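Local coordinates for CCR4-Not complex subunit Caf1 (Schizosaccharomyces pombe, PDB 3G0Z), which catalyses the 3'-to-5' shortening of mRNA poly(A) tails, releasing 5'-AMP, as the catalytic deadenylase component of the CCR4-NOT complex, at residues V48-E53 and W164-S169; G89-D94 and D241-A246; N203-Y208 and N267-L272. All coordinates share one frame; numbering follows the deposited sequence.

Contact 1 (V48-E53 and W164-S169). With ZN (zinc ion), chain B.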
loop_
_atom_site.group_PDB
_atom_site.type_symbol
_atom_site.label_atom_id
_atom_site.label_comp_id
_atom_site.label_asym_id
_atom_site.label_seq_id
_atom_site.Cartn_x
_atom_site.Cartn_y
_atom_site.Cartn_z
ATOM N N VAL A 48 8.386 3.013 5.992
ATOM C CA VAL A 48 7.933 2.553 4.674
ATOM C C VAL A 48 6.516 3.046 4.407
ATOM O O VAL A 48 5.595 2.728 5.159
ATOM C CB VAL A 48 7.955 1.001 4.562
ATOM C CG1 VAL A 48 7.537 0.549 3.171
ATOM C CG2 VAL A 48 9.347 0.452 4.908
ATOM N N SER A 49 6.339 3.818 3.342
ATOM C CA SER A 49 4.997 4.206 2.911
ATOM C C SER A 49 4.578 3.377 1.711
ATOM O O SER A 49 5.331 3.212 0.748
ATOM C CB SER A 49 4.924 5.704 2.583
ATOM O OG SER A 49 5.243 6.468 3.735
ATOM N N MET A 50 3.368 2.853 1.761
ATOM C CA MET A 50 2.930 1.981 0.696
ATOM C C MET A 50 1.598 2.399 0.080
ATOM O O MET A 50 0.729 2.954 0.745
ATOM C CB MET A 50 2.810 0.555 1.192
ATOM C CG MET A 50 2.068 -0.317 0.190
ATOM S SD MET A 50 1.711 -1.957 0.801
ATOM C CE MET A 50 1.231 -1.628 2.488
ATOM N N ASP A 51 1.457 2.102 -1.205
ATOM C CA ASP A 51 0.191 2.207 -1.878
ATOM C C ASP A 51 0.059 1.041 -2.880
ATOM O O ASP A 51 1.070 0.444 -3.280
ATOM C CB ASP A 51 0.107 3.532 -2.602
ATOM C CG ASP A 51 -1.177 3.666 -3.360
ATOM O OD1 ASP A 51 -2.217 3.802 -2.696
ATOM O OD2 ASP A 51 -1.147 3.589 -4.605
ATOM N N THR A 52 -1.170 0.687 -3.254
ATOM C CA THR A 52 -1.400 -0.411 -4.211
ATOM C C THR A 52 -2.392 -0.013 -5.296
ATOM O O THR A 52 -3.251 0.823 -5.060
ATOM C CB THR A 52 -1.956 -1.699 -3.528
ATOM O OG1 THR A 52 -3.241 -1.429 -2.956
ATOM C CG2 THR A 52 -1.015 -2.207 -2.439
ATOM N N GLU A 53 -2.245 -0.594 -6.487
ATOM C CA GLU A 53 -3.257 -0.480 -7.536
ATOM C C GLU A 53 -3.720 -1.882 -7.890
ATOM O O GLU A 53 -2.903 -2.761 -8.180
ATOM C CB GLU A 53 -2.703 0.191 -8.801
ATOM C CG GLU A 53 -2.326 1.640 -8.625
ATOM C CD GLU A 53 -3.526 2.527 -8.302
ATOM O OE1 GLU A 53 -4.648 2.012 -8.112
ATOM O OE2 GLU A 53 -3.339 3.757 -8.231
ATOM N N TRP A 164 5.303 1.040 8.996
ATOM C CA TRP A 164 4.566 1.067 7.732
ATOM C C TRP A 164 3.458 2.127 7.774
ATOM O O TRP A 164 2.728 2.232 8.769
ATOM C CB TRP A 164 3.966 -0.304 7.418
ATOM C CG TRP A 164 4.947 -1.323 6.881
ATOM C CD1 TRP A 164 5.885 -2.011 7.598
ATOM C CD2 TRP A 164 5.079 -1.763 5.530
ATOM N NE1 TRP A 164 6.578 -2.854 6.783
ATOM C CE2 TRP A 164 6.105 -2.731 5.507
ATOM C CE3 TRP A 164 4.421 -1.454 4.338
ATOM C CZ2 TRP A 164 6.507 -3.373 4.333
ATOM C CZ3 TRP A 164 4.803 -2.110 3.174
ATOM C CH2 TRP A 164 5.845 -3.054 3.181
ATOM N N ILE A 165 3.334 2.901 6.695
ATOM C CA ILE A 165 2.304 3.928 6.575
ATOM C C ILE A 165 1.464 3.671 5.321
ATOM O O ILE A 165 2.003 3.377 4.265
ATOM C CB ILE A 165 2.917 5.329 6.422
ATOM C CG1 ILE A 165 4.120 5.506 7.337
ATOM C CG2 ILE A 165 1.900 6.377 6.763
ATOM C CD1 ILE A 165 3.742 5.565 8.771
ATOM N N THR A 166 0.146 3.807 5.437
ATOM C CA THR A 166 -0.748 3.555 4.314
ATOM C C THR A 166 -1.973 4.441 4.476
ATOM O O THR A 166 -2.399 4.706 5.595
ATOM C CB THR A 166 -1.252 2.104 4.310
ATOM O OG1 THR A 166 -2.041 1.879 5.489
ATOM C CG2 THR A 166 -0.108 1.118 4.316
ATOM N N PHE A 167 -2.538 4.892 3.363
ATOM C CA PHE A 167 -3.841 5.545 3.372
ATOM C C PHE A 167 -4.844 4.440 3.088
ATOM O O PHE A 167 -4.607 3.602 2.222
ATOM C CB PHE A 167 -3.897 6.600 2.272
ATOM C CG PHE A 167 -5.010 7.589 2.428
ATOM C CD1 PHE A 167 -4.839 8.721 3.205
ATOM C CD2 PHE A 167 -6.216 7.401 1.770
ATOM C CE1 PHE A 167 -5.861 9.648 3.345
ATOM C CE2 PHE A 167 -7.249 8.321 1.901
ATOM C CZ PHE A 167 -7.069 9.452 2.690
ATOM N N HIS A 168 -5.958 4.410 3.802
ATOM C CA HIS A 168 -6.893 3.299 3.622
ATOM C C HIS A 168 -6.112 1.969 3.507
ATOM O O HIS A 168 -5.737 1.549 2.415
ATOM C CB HIS A 168 -7.754 3.534 2.378
ATOM C CG HIS A 168 -9.227 3.540 2.653
ATOM N ND1 HIS A 168 -10.012 4.660 2.475
ATOM C CD2 HIS A 168 -10.056 2.566 3.101
ATOM C CE1 HIS A 168 -11.264 4.373 2.792
ATOM N NE2 HIS A 168 -11.317 3.109 3.176
ATOM N N SER A 169 -5.903 1.316 4.651
ATOM C CA SER A 169 -4.898 0.270 4.832
ATOM C C SER A 169 -5.378 -1.185 4.761
ATOM O O SER A 169 -4.561 -2.101 4.711
ATOM C CB SER A 169 -4.258 0.453 6.202
ATOM O OG SER A 169 -5.248 0.349 7.217
HETATM ZN ZN ZN B . -3.013 4.323 -5.625
HETATM O O HOH W 1 -1.271 4.820 0.855
HETATM O O HOH W 2 -4.746 3.593 -3.955
#

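Contact 2 (G89-D94 and D241-A246). With ZN (zinc ion), chain B.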
loop_
_atom_site.group_PDB
_atom_site.type_symbol
_atom_site.label_atom_id
_atom_site.label_comp_id
_atom_site.label_asym_id
_atom_site.label_seq_id
_atom_site.Cartn_x
_atom_site.Cartn_y
_atom_site.Cartn_z
ATOM N N GLY A 89 3.548 0.367 -4.636
ATOM C CA GLY A 89 4.546 1.407 -4.466
ATOM C C GLY A 89 5.095 1.371 -3.052
ATOM O O GLY A 89 4.344 1.267 -2.073
ATOM N N LEU A 90 6.413 1.419 -2.936
ATOM C CA LEU A 90 7.035 1.577 -1.624
ATOM C C LEU A 90 7.951 2.793 -1.614
ATOM O O LEU A 90 8.880 2.886 -2.421
ATOM C CB LEU A 90 7.825 0.335 -1.242
ATOM C CG LEU A 90 7.113 -1.016 -1.169
ATOM C CD1 LEU A 90 8.139 -2.117 -0.912
ATOM C CD2 LEU A 90 6.047 -1.003 -0.068
ATOM N N ALA A 91 7.687 3.722 -0.702
ATOM C CA ALA A 91 8.562 4.887 -0.526
ATOM C C ALA A 91 9.223 4.858 0.856
ATOM O O ALA A 91 8.535 4.793 1.868
ATOM C CB ALA A 91 7.765 6.172 -0.706
ATOM N N LEU A 92 10.553 4.906 0.896
ATOM C CA LEU A 92 11.285 4.869 2.163
ATOM C C LEU A 92 11.624 6.273 2.628
ATOM O O LEU A 92 11.921 7.154 1.808
ATOM C CB LEU A 92 12.582 4.079 1.991
ATOM C CG LEU A 92 12.591 2.569 2.229
ATOM C CD1 LEU A 92 11.434 1.863 1.549
ATOM C CD2 LEU A 92 13.925 1.989 1.762
ATOM N N SER A 93 11.579 6.482 3.943
ATOM C CA SER A 93 12.012 7.740 4.549
ATOM C C SER A 93 12.729 7.448 5.848
ATOM O O SER A 93 12.471 6.416 6.484
ATOM C CB SER A 93 10.805 8.631 4.868
ATOM O OG SER A 93 9.864 8.614 3.804
ATOM N N ASP A 94 13.596 8.365 6.271
ATOM C CA ASP A 94 14.095 8.300 7.637
ATOM C C ASP A 94 13.032 8.888 8.567
ATOM O O ASP A 94 11.961 9.294 8.110
ATOM C CB ASP A 94 15.482 8.958 7.804
ATOM C CG ASP A 94 15.458 10.474 7.638
ATOM O OD1 ASP A 94 14.386 11.088 7.827
ATOM O OD2 ASP A 94 16.525 11.055 7.316
ATOM N N ASP A 241 1.667 7.629 -5.630
ATOM C CA ASP A 241 0.761 7.685 -4.494
ATOM C C ASP A 241 1.479 7.303 -3.194
ATOM O O ASP A 241 1.183 7.851 -2.134
ATOM C CB ASP A 241 -0.444 6.780 -4.719
ATOM C CG ASP A 241 -1.358 7.284 -5.838
ATOM O OD1 ASP A 241 -1.328 8.490 -6.140
ATOM O OD2 ASP A 241 -2.094 6.465 -6.421
ATOM N N ALA A 242 2.431 6.380 -3.265
ATOM C CA ALA A 242 3.147 6.002 -2.043
ATOM C C ALA A 242 4.015 7.167 -1.542
ATOM O O ALA A 242 4.097 7.437 -0.344
ATOM C CB ALA A 242 3.974 4.769 -2.269
ATOM N N LEU A 243 4.661 7.850 -2.473
ATOM C CA LEU A 243 5.462 9.023 -2.146
ATOM C C LEU A 243 4.604 10.116 -1.511
ATOM O O LEU A 243 4.969 10.724 -0.499
ATOM C CB LEU A 243 6.146 9.553 -3.413
ATOM C CG LEU A 243 7.099 10.727 -3.172
ATOM C CD1 LEU A 243 8.011 10.447 -1.975
ATOM C CD2 LEU A 243 7.912 11.024 -4.427
ATOM N N LEU A 244 3.449 10.353 -2.111
ATOM C CA LEU A 244 2.531 11.372 -1.639
ATOM C C LEU A 244 2.064 11.042 -0.226
ATOM O O LEU A 244 1.910 11.925 0.619
ATOM C CB LEU A 244 1.328 11.473 -2.582
ATOM C CG LEU A 244 0.438 12.691 -2.344
ATOM C CD1 LEU A 244 1.259 13.967 -2.414
ATOM C CD2 LEU A 244 -0.718 12.729 -3.339
ATOM N N THR A 245 1.847 9.758 0.018
ATOM C CA THR A 245 1.414 9.280 1.325
ATOM C C THR A 245 2.487 9.588 2.375
ATOM O O THR A 245 2.188 10.118 3.439
ATOM C CB THR A 245 1.113 7.768 1.284
ATOM O OG1 THR A 245 0.063 7.529 0.337
ATOM C CG2 THR A 245 0.667 7.260 2.643
ATOM N N ALA A 246 3.736 9.255 2.066
ATOM C CA ALA A 246 4.847 9.610 2.937
ATOM C C ALA A 246 4.836 11.115 3.280
ATOM O O ALA A 246 4.832 11.494 4.453
ATOM C CB ALA A 246 6.171 9.204 2.297
HETATM ZN ZN ZN B . -3.013 4.323 -5.625
HETATM O O HOH W 2 -4.746 3.593 -3.955
#

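Contact 3 (N203-Y208 and N267-L272)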
loop_
_atom_site.group_PDB
_atom_site.type_symbol
_atom_site.label_atom_id
_atom_site.label_comp_id
_atom_site.label_asym_id
_atom_site.label_seq_id
_atom_site.Cartn_x
_atom_site.Cartn_y
_atom_site.Cartn_z
ATOM N N ASN A 203 2.382 0.172 12.513
ATOM C CA ASN A 203 1.810 0.853 11.355
ATOM C C ASN A 203 0.856 2.001 11.672
ATOM O O ASN A 203 0.232 2.049 12.739
ATOM C CB ASN A 203 1.165 -0.159 10.395
ATOM C CG ASN A 203 -0.061 -0.836 10.986
ATOM O OD1 ASN A 203 -1.130 -0.233 11.096
ATOM N ND2 ASN A 203 0.085 -2.104 11.356
ATOM N N TYR A 204 0.781 2.948 10.747
ATOM C CA TYR A 204 -0.159 4.042 10.855
ATOM C C TYR A 204 -1.028 4.062 9.622
ATOM O O TYR A 204 -0.545 3.905 8.490
ATOM C CB TYR A 204 0.542 5.394 10.992
ATOM C CG TYR A 204 1.266 5.593 12.295
ATOM C CD1 TYR A 204 0.568 5.792 13.483
ATOM C CD2 TYR A 204 2.657 5.582 12.344
ATOM C CE1 TYR A 204 1.245 5.982 14.686
ATOM C CE2 TYR A 204 3.336 5.775 13.532
ATOM C CZ TYR A 204 2.626 5.976 14.700
ATOM O OH TYR A 204 3.313 6.155 15.878
ATOM N N ASP A 205 -2.316 4.255 9.852
ATOM C CA ASP A 205 -3.277 4.411 8.781
ATOM C C ASP A 205 -3.604 5.908 8.659
ATOM O O ASP A 205 -4.276 6.476 9.520
ATOM C CB ASP A 205 -4.525 3.608 9.147
ATOM C CG ASP A 205 -5.607 3.690 8.104
ATOM O OD1 ASP A 205 -5.641 4.677 7.332
ATOM O OD2 ASP A 205 -6.437 2.756 8.065
ATOM N N ILE A 206 -3.132 6.555 7.601
ATOM C CA ILE A 206 -3.340 7.992 7.485
ATOM C C ILE A 206 -4.834 8.330 7.378
ATOM O O ILE A 206 -5.274 9.379 7.846
ATOM C CB ILE A 206 -2.614 8.570 6.268
ATOM C CG1 ILE A 206 -1.117 8.286 6.345
ATOM C CG2 ILE A 206 -2.866 10.067 6.152
ATOM C CD1 ILE A 206 -0.360 8.972 5.242
ATOM N N LYS A 207 -5.618 7.449 6.761
ATOM C CA LYS A 207 -7.064 7.694 6.669
ATOM C C LYS A 207 -7.712 7.702 8.054
ATOM O O LYS A 207 -8.565 8.543 8.342
ATOM C CB LYS A 207 -7.743 6.662 5.762
ATOM C CG LYS A 207 -9.268 6.805 5.675
ATOM C CD LYS A 207 -9.675 8.136 5.070
ATOM C CE LYS A 207 -11.197 8.202 4.833
ATOM N NZ LYS A 207 -11.605 9.490 4.191
ATOM N N TYR A 208 -7.310 6.761 8.904
ATOM C CA TYR A 208 -7.781 6.724 10.278
ATOM C C TYR A 208 -7.390 8.014 10.998
ATOM O O TYR A 208 -8.191 8.579 11.761
ATOM C CB TYR A 208 -7.195 5.537 11.038
ATOM C CG TYR A 208 -7.510 5.547 12.526
ATOM C CD1 TYR A 208 -8.693 4.990 13.012
ATOM C CD2 TYR A 208 -6.632 6.110 13.439
ATOM C CE1 TYR A 208 -8.994 5.005 14.374
ATOM C CE2 TYR A 208 -6.921 6.130 14.796
ATOM C CZ TYR A 208 -8.105 5.574 15.257
ATOM O OH TYR A 208 -8.385 5.589 16.607
ATOM N N ASN A 267 -1.429 1.050 14.712
ATOM C CA ASN A 267 -2.152 -0.163 14.350
ATOM C C ASN A 267 -3.672 -0.001 14.403
ATOM O O ASN A 267 -4.401 -0.962 14.643
ATOM C CB ASN A 267 -1.709 -1.336 15.223
ATOM C CG ASN A 267 -0.215 -1.609 15.125
ATOM O OD1 ASN A 267 0.509 -0.911 14.423
ATOM N ND2 ASN A 267 0.252 -2.623 15.847
ATOM N N GLN A 268 -4.146 1.216 14.174
ATOM C CA GLN A 268 -5.578 1.452 14.088
ATOM C C GLN A 268 -5.952 1.535 12.627
ATOM O O GLN A 268 -5.422 2.376 11.895
ATOM C CB GLN A 268 -5.970 2.740 14.817
ATOM C CG GLN A 268 -5.772 2.670 16.313
ATOM C CD GLN A 268 -6.479 1.472 16.918
ATOM O OE1 GLN A 268 -7.665 1.235 16.658
ATOM N NE2 GLN A 268 -5.754 0.702 17.718
ATOM N N LEU A 269 -6.853 0.649 12.205
ATOM C CA LEU A 269 -7.295 0.584 10.822
ATOM C C LEU A 269 -8.652 1.238 10.641
ATOM O O LEU A 269 -9.597 0.954 11.380
ATOM C CB LEU A 269 -7.365 -0.867 10.339
ATOM C CG LEU A 269 -6.103 -1.723 10.397
ATOM C CD1 LEU A 269 -6.219 -2.828 9.364
ATOM C CD2 LEU A 269 -4.888 -0.863 10.114
ATOM N N TYR A 270 -8.740 2.108 9.644
ATOM C CA TYR A 270 -9.974 2.822 9.351
ATOM C C TYR A 270 -11.058 1.877 8.864
ATOM O O TYR A 270 -10.823 1.068 7.962
ATOM C CB TYR A 270 -9.743 3.885 8.276
ATOM C CG TYR A 270 -10.999 4.665 7.930
ATOM C CD1 TYR A 270 -11.509 5.622 8.802
ATOM C CD2 TYR A 270 -11.683 4.431 6.742
ATOM C CE1 TYR A 270 -12.663 6.333 8.496
ATOM C CE2 TYR A 270 -12.839 5.136 6.423
ATOM C CZ TYR A 270 -13.322 6.089 7.301
ATOM O OH TYR A 270 -14.466 6.796 6.990
ATOM N N GLY A 271 -12.244 2.000 9.452
ATOM C CA GLY A 271 -13.418 1.287 8.982
ATOM C C GLY A 271 -13.429 -0.198 9.293
ATOM O O GLY A 271 -14.205 -0.947 8.699
ATOM N N LEU A 272 -12.578 -0.628 10.220
ATOM C CA LEU A 272 -12.500 -2.040 10.581
ATOM C C LEU A 272 -12.442 -2.212 12.087
ATOM O O LEU A 272 -11.682 -1.518 12.760
ATOM C CB LEU A 272 -11.275 -2.698 9.942
ATOM C CG LEU A 272 -11.238 -2.779 8.413
ATOM C CD1 LEU A 272 -9.848 -3.193 7.910
ATOM C CD2 LEU A 272 -12.300 -3.739 7.903
HETATM O O HOH W 3 -3.440 4.084 12.407
#

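Contact 1 (V48-E53 and W164-S169)
Val48 and Ile165 open a parallel strand pairing: Ile165 N donates to Val48 O at 2.7 Å. Met50 N then donates to Ile165 O at 2.9 Å, nearly straight at 165°. Water 1 bridges Met50 O and Phe167 N.

The apolar packing lies on the sheet face that carries Val48, Met50 and Trp164. Val48 CG1 sits over the six-membered ring of Trp164, 3.8 Å from its centroid, in a CH-pi contact. Met50 SD approaches the same ring obliquely, 5.2 Å from the centroid, a Met-aromatic contact. The Met50 chain bends at chi3 (41°), which brings CE to 3.7 Å from Trp164 CZ3 and onto Thr166 CG2. Trp164 NE1 donates a hydrogen bond to Leu156 O. With an alanine in place of Trp164, Val48 CG1 and Met50 CE would probably lose the ring they pack on, leaving a gap on this face of the sheet.

The metal site lies further along 48-53. Asp51 OD2 binds zinc at 2.2 Å, and Glu53 OE2 stands at a longer 2.7 Å. Water 2 also binds zinc and donates to Asp51 OD1. Asp241 adds another ligand. Acidic metal ligands on a central strand are characteristic of the DEDD exonucleases, within the RNase H-like fold.

Contact 2 (G89-D94 and D241-A246)
The flat peptide group joining Gly89 to Leu90 carries the methyl of Ala242 over one face. Ala242 CB stands above the plane, 3.5 Å from Gly89 O. The carbonyl of Asp241 is a second flat group, and it is gripped from opposite faces. Thr245 N reaches Asp241 O from one face and Thr245 OG1 from the other, the hydroxyl bond being 2.7 Å long. The Asp241 carboxylate is shared between two partners. OD2 binds the zinc ion at 2.5 Å, while OD1 forms a salt bridge with Arg231.

The rest is close packing of small side chains, with no hydrogen bond between strand and helix. Gly89 matters by its lack of a side chain. A beta carbon there would point at Ala242 and come very near its methyl. Ala91 CB lies 3.9 Å from Leu243 CA and about as far from Ala242 O. The two alanine methyls, Ala91 CB and Ala242 CB, are 4.3 Å apart. Further along, Ser93 OG is anti to its own carbonyl carbon (chi1 -43°), which brings it to 4.0 Å from Ala246 CB. Small residues on both sides let the axes of strand 89-93 and helix segment 241-246 approach to 7.0 Å, close for a helix on a sheet. The directions of these two short segments differ by 35°.

The segments place one end of helix 238-257, with its zinc ligand Asp241, against the central sheet. Strand 87-93 runs between 47-53 and 105-109. Leu90 points to the other face of the sheet, onto Val48 and Met50. Across the helix, Leu244 faces away from the strand and packs on helix 220-226.

Contact 3 (N203-Y208 and N267-L272)
Asp205 OD2 accepts from Tyr270 N at 2.9 Å, in a nearly straight bond (175°) that comes from above the carboxylate plane. Ser169 OG is also hydrogen-bonded to this oxygen. Asp205 is the N-cap of helix 206-213: its OD1 accepts from Tyr208 N at 3.1 Å and weakly from Lys207 N. With CG anti to the backbone N (chi1 180°), one carboxylate serves both the helix N-terminus and the loop 267-272.

Asn203 and Asn267 pair at the other end. Asn267 N donates to Asn203 O at 2.8 Å, and Asn203 N donates to the side-chain oxygen OD1 of Asn267 at 2.9 Å. Asn203 OD1 is buried with no polar partner in the model, while Asn203 ND2 is hydrogen-bonded to Phe200 O. Between the two ends, water 3 accepts from Asp205 N and donates to Gln268 O.

Two rings are covered by aliphatic carbons. Gln268 CB lies over the centre of the Tyr208 ring, 3.5 Å from the centroid. Lys207 CG lies over a face of the Tyr270 ring at 3.8 Å from the centroid, nearer its rim.

Tyr270 also meets His168 edge-to-face. A type II turn runs from Leu269 to Leu272. Leu269 packs on helix 189-199. Strand 203-205 is one of the two outermost strands and lies next to 163-166. The loop lies along it and the first turn of helix 206-213.

In the fold
The three contacts share one mixed sheet. Contacts 1 and 2 have centres about 8 Å apart and meet through neighbouring strands 47-53 and 87-93, where Ser49 O probably accepts from Ala91 N. Both supply ligands to one zinc ion. Contact 3 lies at the sheet edge, its centre about 10 Å from that of contact 1, joined where strand 163-166 borders 203-205. Contacts 2 and 3 have centres about 16 Å apart and touch through Thr245 and Ile206. Along the chain, contact 1 closes before contact 3 opens, while the segments of contact 2 alternate with those of both. Distant parts of the sequence thus meet at one nuclease site, with loop 267-272 packed beside edge strand 203-205.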